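Local atomic coordinates of uncharacterized protein AF_1382 (Archaeoglobus fulgidus DSM 4304, PDB entry 2QVO), a protein that is of unknown function but has a winged helix-turn-helix fold, and so may bind DNA and act as a transcription regulator. Residues L18-Y23 and I33-S38; V60-E63 and T68-I71. All coordinates share one frame; numbering follows the deposited sequence.

Interaction 1. Residues L18-Y23 and I33-S38; sequences LMTIYY and IQYIAS
The tip of Ile36, CD1, sets against the CG1-CD1 branch of Ile21 on the buried, tightly packed side of the contact between helix 12-26 and the short helix 33-39. The terminal CD1 of Ile36 lies 3.6 Å from Ile21 CG1 and 4.1 Å from Ile21 CD1, the two side chains meeting at a slant. The Ile36 branch reaches across because its CG1 is anti to its carbonyl carbon and CD1 extends the chain further (chi2 165°). Ile17 and Ile71 also touch Ile36, while Ile51 and Leu73 pack on Ile21, so this side belongs to the hydrophobic core of a domain whose topology is that of a winged helix-turn-helix. The short segments cross at 119° with axes 9.9 Å apart, a steep angle that confines contact to a few residues.

Thr20 marks the change of character. Its methyl CG2 turns to the neighbouring helix, 3.7 Å from Tyr35 CE2 at an oblique approach to the ring and 4.1 Å from Ile36 CA, while OG1 turns back to bond with Glu16 O on its own helix. Beyond it the contact loosens: a water takes the place of a direct bond, donating to Thr20 O (3.2 Å) and bonding to Tyr35 OH (2.9 Å) in the plane of the ring. With its CG anti to the backbone N (chi1 166°), Tyr35 brings its hydroxyl to that water. No direct hydrogen bond joins the segments, which suggests that the contact rests on hydrophobic burial and fit of shape rather than on directional bonds, with one bridging water at the polar margin.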
loop_
_atom_site.group_PDB
_atom_site.type_symbol
_atom_site.label_atom_id
_atom_site.label_comp_id
_atom_site.label_asym_id
_atom_site.label_seq_id
_atom_site.Cartn_x
_atom_site.Cartn_y
_atom_site.Cartn_z
ATOM N N LEU A 18 -0.095 2.082 -1.526
ATOM C CA LEU A 18 -0.877 2.261 -0.319
ATOM C C LEU A 18 -2.357 1.946 -0.509
ATOM O O LEU A 18 -2.952 1.272 0.340
ATOM C CB LEU A 18 -0.733 3.707 0.186
ATOM C CG LEU A 18 -1.452 3.971 1.509
ATOM C CD1 LEU A 18 -0.868 3.126 2.640
ATOM C CD2 LEU A 18 -1.403 5.491 1.846
ATOM N N MET A 19 -2.945 2.449 -1.594
ATOM C CA MET A 19 -4.381 2.316 -1.816
ATOM C C MET A 19 -4.683 0.881 -2.226
ATOM O O MET A 19 -5.731 0.364 -1.880
ATOM C CB MET A 19 -4.909 3.323 -2.845
ATOM C CG MET A 19 -4.806 4.819 -2.352
ATOM S SD MET A 19 -5.294 5.082 -0.645
ATOM C CE MET A 19 -7.066 5.042 -0.855
ATOM N N THR A 20 -3.739 0.239 -2.918
ATOM C CA THR A 20 -3.884 -1.204 -3.232
ATOM C C THR A 20 -3.985 -2.068 -1.981
ATOM O O THR A 20 -4.845 -2.955 -1.897
ATOM C CB THR A 20 -2.731 -1.727 -4.142
ATOM O OG1 THR A 20 -2.766 -1.035 -5.398
ATOM C CG2 THR A 20 -2.890 -3.228 -4.403
ATOM N N ILE A 21 -3.108 -1.827 -1.009
ATOM C CA ILE A 21 -3.159 -2.538 0.270
ATOM C C ILE A 21 -4.494 -2.267 0.958
ATOM O O ILE A 21 -5.134 -3.179 1.469
ATOM C CB ILE A 21 -1.987 -2.115 1.200
ATOM C CG1 ILE A 21 -0.639 -2.378 0.514
ATOM C CG2 ILE A 21 -2.050 -2.829 2.575
ATOM C CD1 ILE A 21 0.552 -1.696 1.214
ATOM N N TYR A 22 -4.892 -0.998 0.973
ATOM C CA TYR A 22 -6.141 -0.574 1.594
ATOM C C TYR A 22 -7.353 -1.337 1.025
ATOM O O TYR A 22 -8.092 -1.996 1.781
ATOM C CB TYR A 22 -6.293 0.946 1.427
ATOM C CG TYR A 22 -7.608 1.502 1.929
ATOM C CD1 TYR A 22 -7.847 1.659 3.299
ATOM C CD2 TYR A 22 -8.611 1.858 1.033
ATOM C CE1 TYR A 22 -9.070 2.164 3.757
ATOM C CE2 TYR A 22 -9.831 2.370 1.480
ATOM C CZ TYR A 22 -10.050 2.518 2.831
ATOM O OH TYR A 22 -11.267 3.013 3.250
ATOM N N TYR A 23 -7.540 -1.266 -0.289
ATOM C CA TYR A 23 -8.699 -1.891 -0.930
ATOM C C TYR A 23 -8.657 -3.411 -0.861
ATOM O O TYR A 23 -9.679 -4.047 -0.648
ATOM C CB TYR A 23 -8.877 -1.416 -2.365
ATOM C CG TYR A 23 -9.416 -0.006 -2.419
ATOM C CD1 TYR A 23 -10.710 0.281 -1.960
ATOM C CD2 TYR A 23 -8.637 1.035 -2.897
ATOM C CE1 TYR A 23 -11.214 1.566 -1.996
ATOM C CE2 TYR A 23 -9.128 2.339 -2.929
ATOM C CZ TYR A 23 -10.416 2.590 -2.479
ATOM O OH TYR A 23 -10.917 3.871 -2.515
ATOM N N ILE A 33 2.733 -9.279 -1.252
ATOM C CA ILE A 33 3.562 -8.347 -2.008
ATOM C C ILE A 33 3.471 -8.605 -3.509
ATOM O O ILE A 33 3.474 -7.665 -4.287
ATOM C CB ILE A 33 5.036 -8.329 -1.514
ATOM C CG1 ILE A 33 5.678 -6.972 -1.848
ATOM C CG2 ILE A 33 5.810 -9.513 -2.061
ATOM C CD1 ILE A 33 6.740 -6.502 -0.849
ATOM N N GLN A 34 3.351 -9.883 -3.884
ATOM C CA GLN A 34 3.218 -10.319 -5.278
ATOM C C GLN A 34 1.951 -9.751 -5.928
ATOM O O GLN A 34 1.979 -9.314 -7.075
ATOM C CB GLN A 34 3.188 -11.862 -5.355
ATOM C CG GLN A 34 4.398 -12.587 -4.747
ATOM C CD GLN A 34 4.404 -12.671 -3.222
ATOM O OE1 GLN A 34 3.377 -12.528 -2.577
ATOM N NE2 GLN A 34 5.585 -12.919 -2.642
ATOM N N TYR A 35 0.851 -9.756 -5.180
ATOM C CA TYR A 35 -0.405 -9.182 -5.650
ATOM C C TYR A 35 -0.315 -7.663 -5.864
ATOM O O TYR A 35 -0.786 -7.147 -6.889
ATOM C CB TYR A 35 -1.552 -9.516 -4.693
ATOM C CG TYR A 35 -2.786 -8.681 -4.944
ATOM C CD1 TYR A 35 -3.702 -9.036 -5.926
ATOM C CD2 TYR A 35 -3.014 -7.509 -4.216
ATOM C CE1 TYR A 35 -4.833 -8.261 -6.162
ATOM C CE2 TYR A 35 -4.131 -6.725 -4.451
ATOM C CZ TYR A 35 -5.030 -7.100 -5.426
ATOM O OH TYR A 35 -6.136 -6.314 -5.641
ATOM N N ILE A 36 0.266 -6.946 -4.902
ATOM C CA ILE A 36 0.452 -5.496 -5.049
ATOM C C ILE A 36 1.190 -5.204 -6.343
ATOM O O ILE A 36 0.779 -4.346 -7.125
ATOM C CB ILE A 36 1.201 -4.871 -3.855
ATOM C CG1 ILE A 36 0.427 -5.089 -2.549
ATOM C CG2 ILE A 36 1.403 -3.360 -4.075
ATOM C CD1 ILE A 36 1.282 -4.819 -1.302
ATOM N N ALA A 37 2.271 -5.954 -6.564
ATOM C CA ALA A 37 3.053 -5.871 -7.796
ATOM C C ALA A 37 2.208 -6.106 -9.048
ATOM O O ALA A 37 2.391 -5.401 -10.025
ATOM C CB ALA A 37 4.222 -6.850 -7.757
ATOM N N SER A 38 1.289 -7.077 -9.018
ATOM C CA SER A 38 0.417 -7.361 -10.190
ATOM C C SER A 38 -0.512 -6.186 -10.521
ATOM O O SER A 38 -0.886 -5.990 -11.686
ATOM C CB SER A 38 -0.403 -8.646 -10.009
ATOM O OG SER A 38 -1.587 -8.441 -9.236
HETATM O O HOH W 1 -6.567 -3.626 -4.507
#

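Interaction 2. Residues V60-E63 and T68-I71; sequences VECE and TKII
Cys62 and Lys69 lie against each other on one face of the sheet, the sulfur SG resting 3.5 Å from Lys69 CE. Lys69 gets there with CG anti to its backbone N (chi1 -163°) and every later torsion extended, so its aliphatic chain runs diagonally over to the other strand and carries NZ past the sulfur at 3.8 Å. Trp48 and Leu64 also touch this chain. With an alanine here, the side chain would stop at CB, and the sulfur of Cys62 would probably lose its methylene neighbour, opening a gap on this face.

Ile71 shares that face and forms a non-hydrogen-bonded antiparallel pair with Cys62. Its CG2, set opposite the backbone N by chi1 of -61°, lies 3.9 Å from Val60 CB, the two side chains side by side and pointing the same way, and Phe54 packs against Val60 from helix 44-56. These two strands form the beta hairpin that is the wing of a winged helix-turn-helix domain. Next along, Glu63 and Ile70 make the hydrogen-bonded pair, with Glu63 N to Ile70 O at 2.9 Å and a nearly straight return bond from Ile70 N to Glu63 O at 2.8 Å (176°). The carbonyl of Ile70 also receives a CA-H...O contact from Cys62 CA at 3.3 Å, so it takes one conventional bond and one weaker C-H contact.

The side chains of Glu63 and Ile70 turn to the other face. There the carboxylate of Glu63 reaches Arg72 in a salt bridge through OE1, whereas Ile70 packs on Tyr32 of the outer strand 31-32.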
loop_
_atom_site.group_PDB
_atom_site.type_symbol
_atom_site.label_atom_id
_atom_site.label_comp_id
_atom_site.label_asym_id
_atom_site.label_seq_id
_atom_site.Cartn_x
_atom_site.Cartn_y
_atom_site.Cartn_z
ATOM N N VAL A 60 2.628 0.316 7.812
ATOM C CA VAL A 60 2.365 -1.090 7.525
ATOM C C VAL A 60 3.227 -1.960 8.415
ATOM O O VAL A 60 4.234 -1.500 8.956
ATOM C CB VAL A 60 2.642 -1.468 6.034
ATOM C CG1 VAL A 60 1.867 -0.574 5.062
ATOM C CG2 VAL A 60 4.136 -1.506 5.729
ATOM N N GLU A 61 2.820 -3.219 8.557
ATOM C CA GLU A 61 3.662 -4.251 9.120
ATOM C C GLU A 61 3.792 -5.382 8.098
ATOM O O GLU A 61 2.865 -5.634 7.319
ATOM C CB GLU A 61 3.084 -4.781 10.437
ATOM C CG GLU A 61 3.313 -3.862 11.619
ATOM C CD GLU A 61 2.553 -4.290 12.865
ATOM O OE1 GLU A 61 2.406 -5.510 13.099
ATOM O OE2 GLU A 61 2.114 -3.393 13.616
ATOM N N CYS A 62 4.959 -6.020 8.088
ATOM C CA CYS A 62 5.239 -7.161 7.219
ATOM C C CYS A 62 5.406 -8.418 8.030
ATOM O O CYS A 62 5.909 -8.383 9.157
ATOM C CB CYS A 62 6.554 -6.957 6.478
ATOM S SG CYS A 62 6.570 -5.562 5.409
ATOM N N GLU A 63 5.009 -9.545 7.454
ATOM C CA GLU A 63 5.474 -10.809 7.981
ATOM C C GLU A 63 5.604 -11.849 6.880
ATOM O O GLU A 63 4.985 -11.733 5.825
ATOM C CB GLU A 63 4.616 -11.292 9.156
ATOM C CG GLU A 63 3.252 -11.835 8.810
ATOM C CD GLU A 63 2.524 -12.304 10.050
ATOM O OE1 GLU A 63 2.066 -11.440 10.833
ATOM O OE2 GLU A 63 2.428 -13.535 10.259
ATOM N N THR A 68 6.151 -16.372 1.484
ATOM C CA THR A 68 5.151 -15.374 1.068
ATOM C C THR A 68 5.127 -14.150 1.995
ATOM O O THR A 68 4.804 -14.276 3.181
ATOM C CB THR A 68 3.740 -15.994 1.057
ATOM O OG1 THR A 68 3.751 -17.197 0.273
ATOM C CG2 THR A 68 2.718 -15.014 0.488
ATOM N N LYS A 69 5.442 -12.977 1.451
ATOM C CA LYS A 69 5.438 -11.743 2.250
ATOM C C LYS A 69 4.022 -11.185 2.332
ATOM O O LYS A 69 3.398 -10.908 1.308
ATOM C CB LYS A 69 6.404 -10.694 1.677
ATOM C CG LYS A 69 6.739 -9.588 2.687
ATOM C CD LYS A 69 7.990 -8.779 2.322
ATOM C CE LYS A 69 8.344 -7.825 3.464
ATOM N NZ LYS A 69 9.303 -6.759 3.098
ATOM N N ILE A 70 3.522 -11.036 3.558
ATOM C CA ILE A 70 2.186 -10.497 3.789
ATOM C C ILE A 70 2.296 -9.112 4.436
ATOM O O ILE A 70 3.078 -8.903 5.359
ATOM C CB ILE A 70 1.346 -11.422 4.676
ATOM C CG1 ILE A 70 1.144 -12.771 3.965
ATOM C CG2 ILE A 70 -0.014 -10.773 5.005
ATOM C CD1 ILE A 70 0.441 -13.806 4.805
ATOM N N ILE A 71 1.506 -8.178 3.925
ATOM C CA ILE A 71 1.574 -6.784 4.365
ATOM C C ILE A 71 0.224 -6.388 4.955
ATOM O O ILE A 71 -0.807 -6.635 4.345
ATOM C CB ILE A 71 1.946 -5.893 3.181
ATOM C CG1 ILE A 71 3.325 -6.310 2.650
ATOM C CG2 ILE A 71 1.949 -4.421 3.594
ATOM C CD1 ILE A 71 3.392 -6.445 1.182
#

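In the fold
Interactions 1 and 2 are successive along the chain, their centres about 11 Å apart, yet they join directly in space as parts of one winged helix-turn-helix core. Ile71 is the main connection: its CD1 lies 3.6 Å from Ile36 CD1 and 3.7 Å from Ile33 CB, while its CG2 is 3.9 Å from Ile21 CD1. Both helices of interaction 1 therefore rest on the same hairpin residue. At the start of helix 33-39 a probable backbone hydrogen bond, Ile33 N to Lys69 O at 3.1 Å, ties the helix to the wing. Helix 44-56, the probable recognition helix by analogy with this fold, touches both contacts, with Ile51 packing on both Ile21 and Cys62.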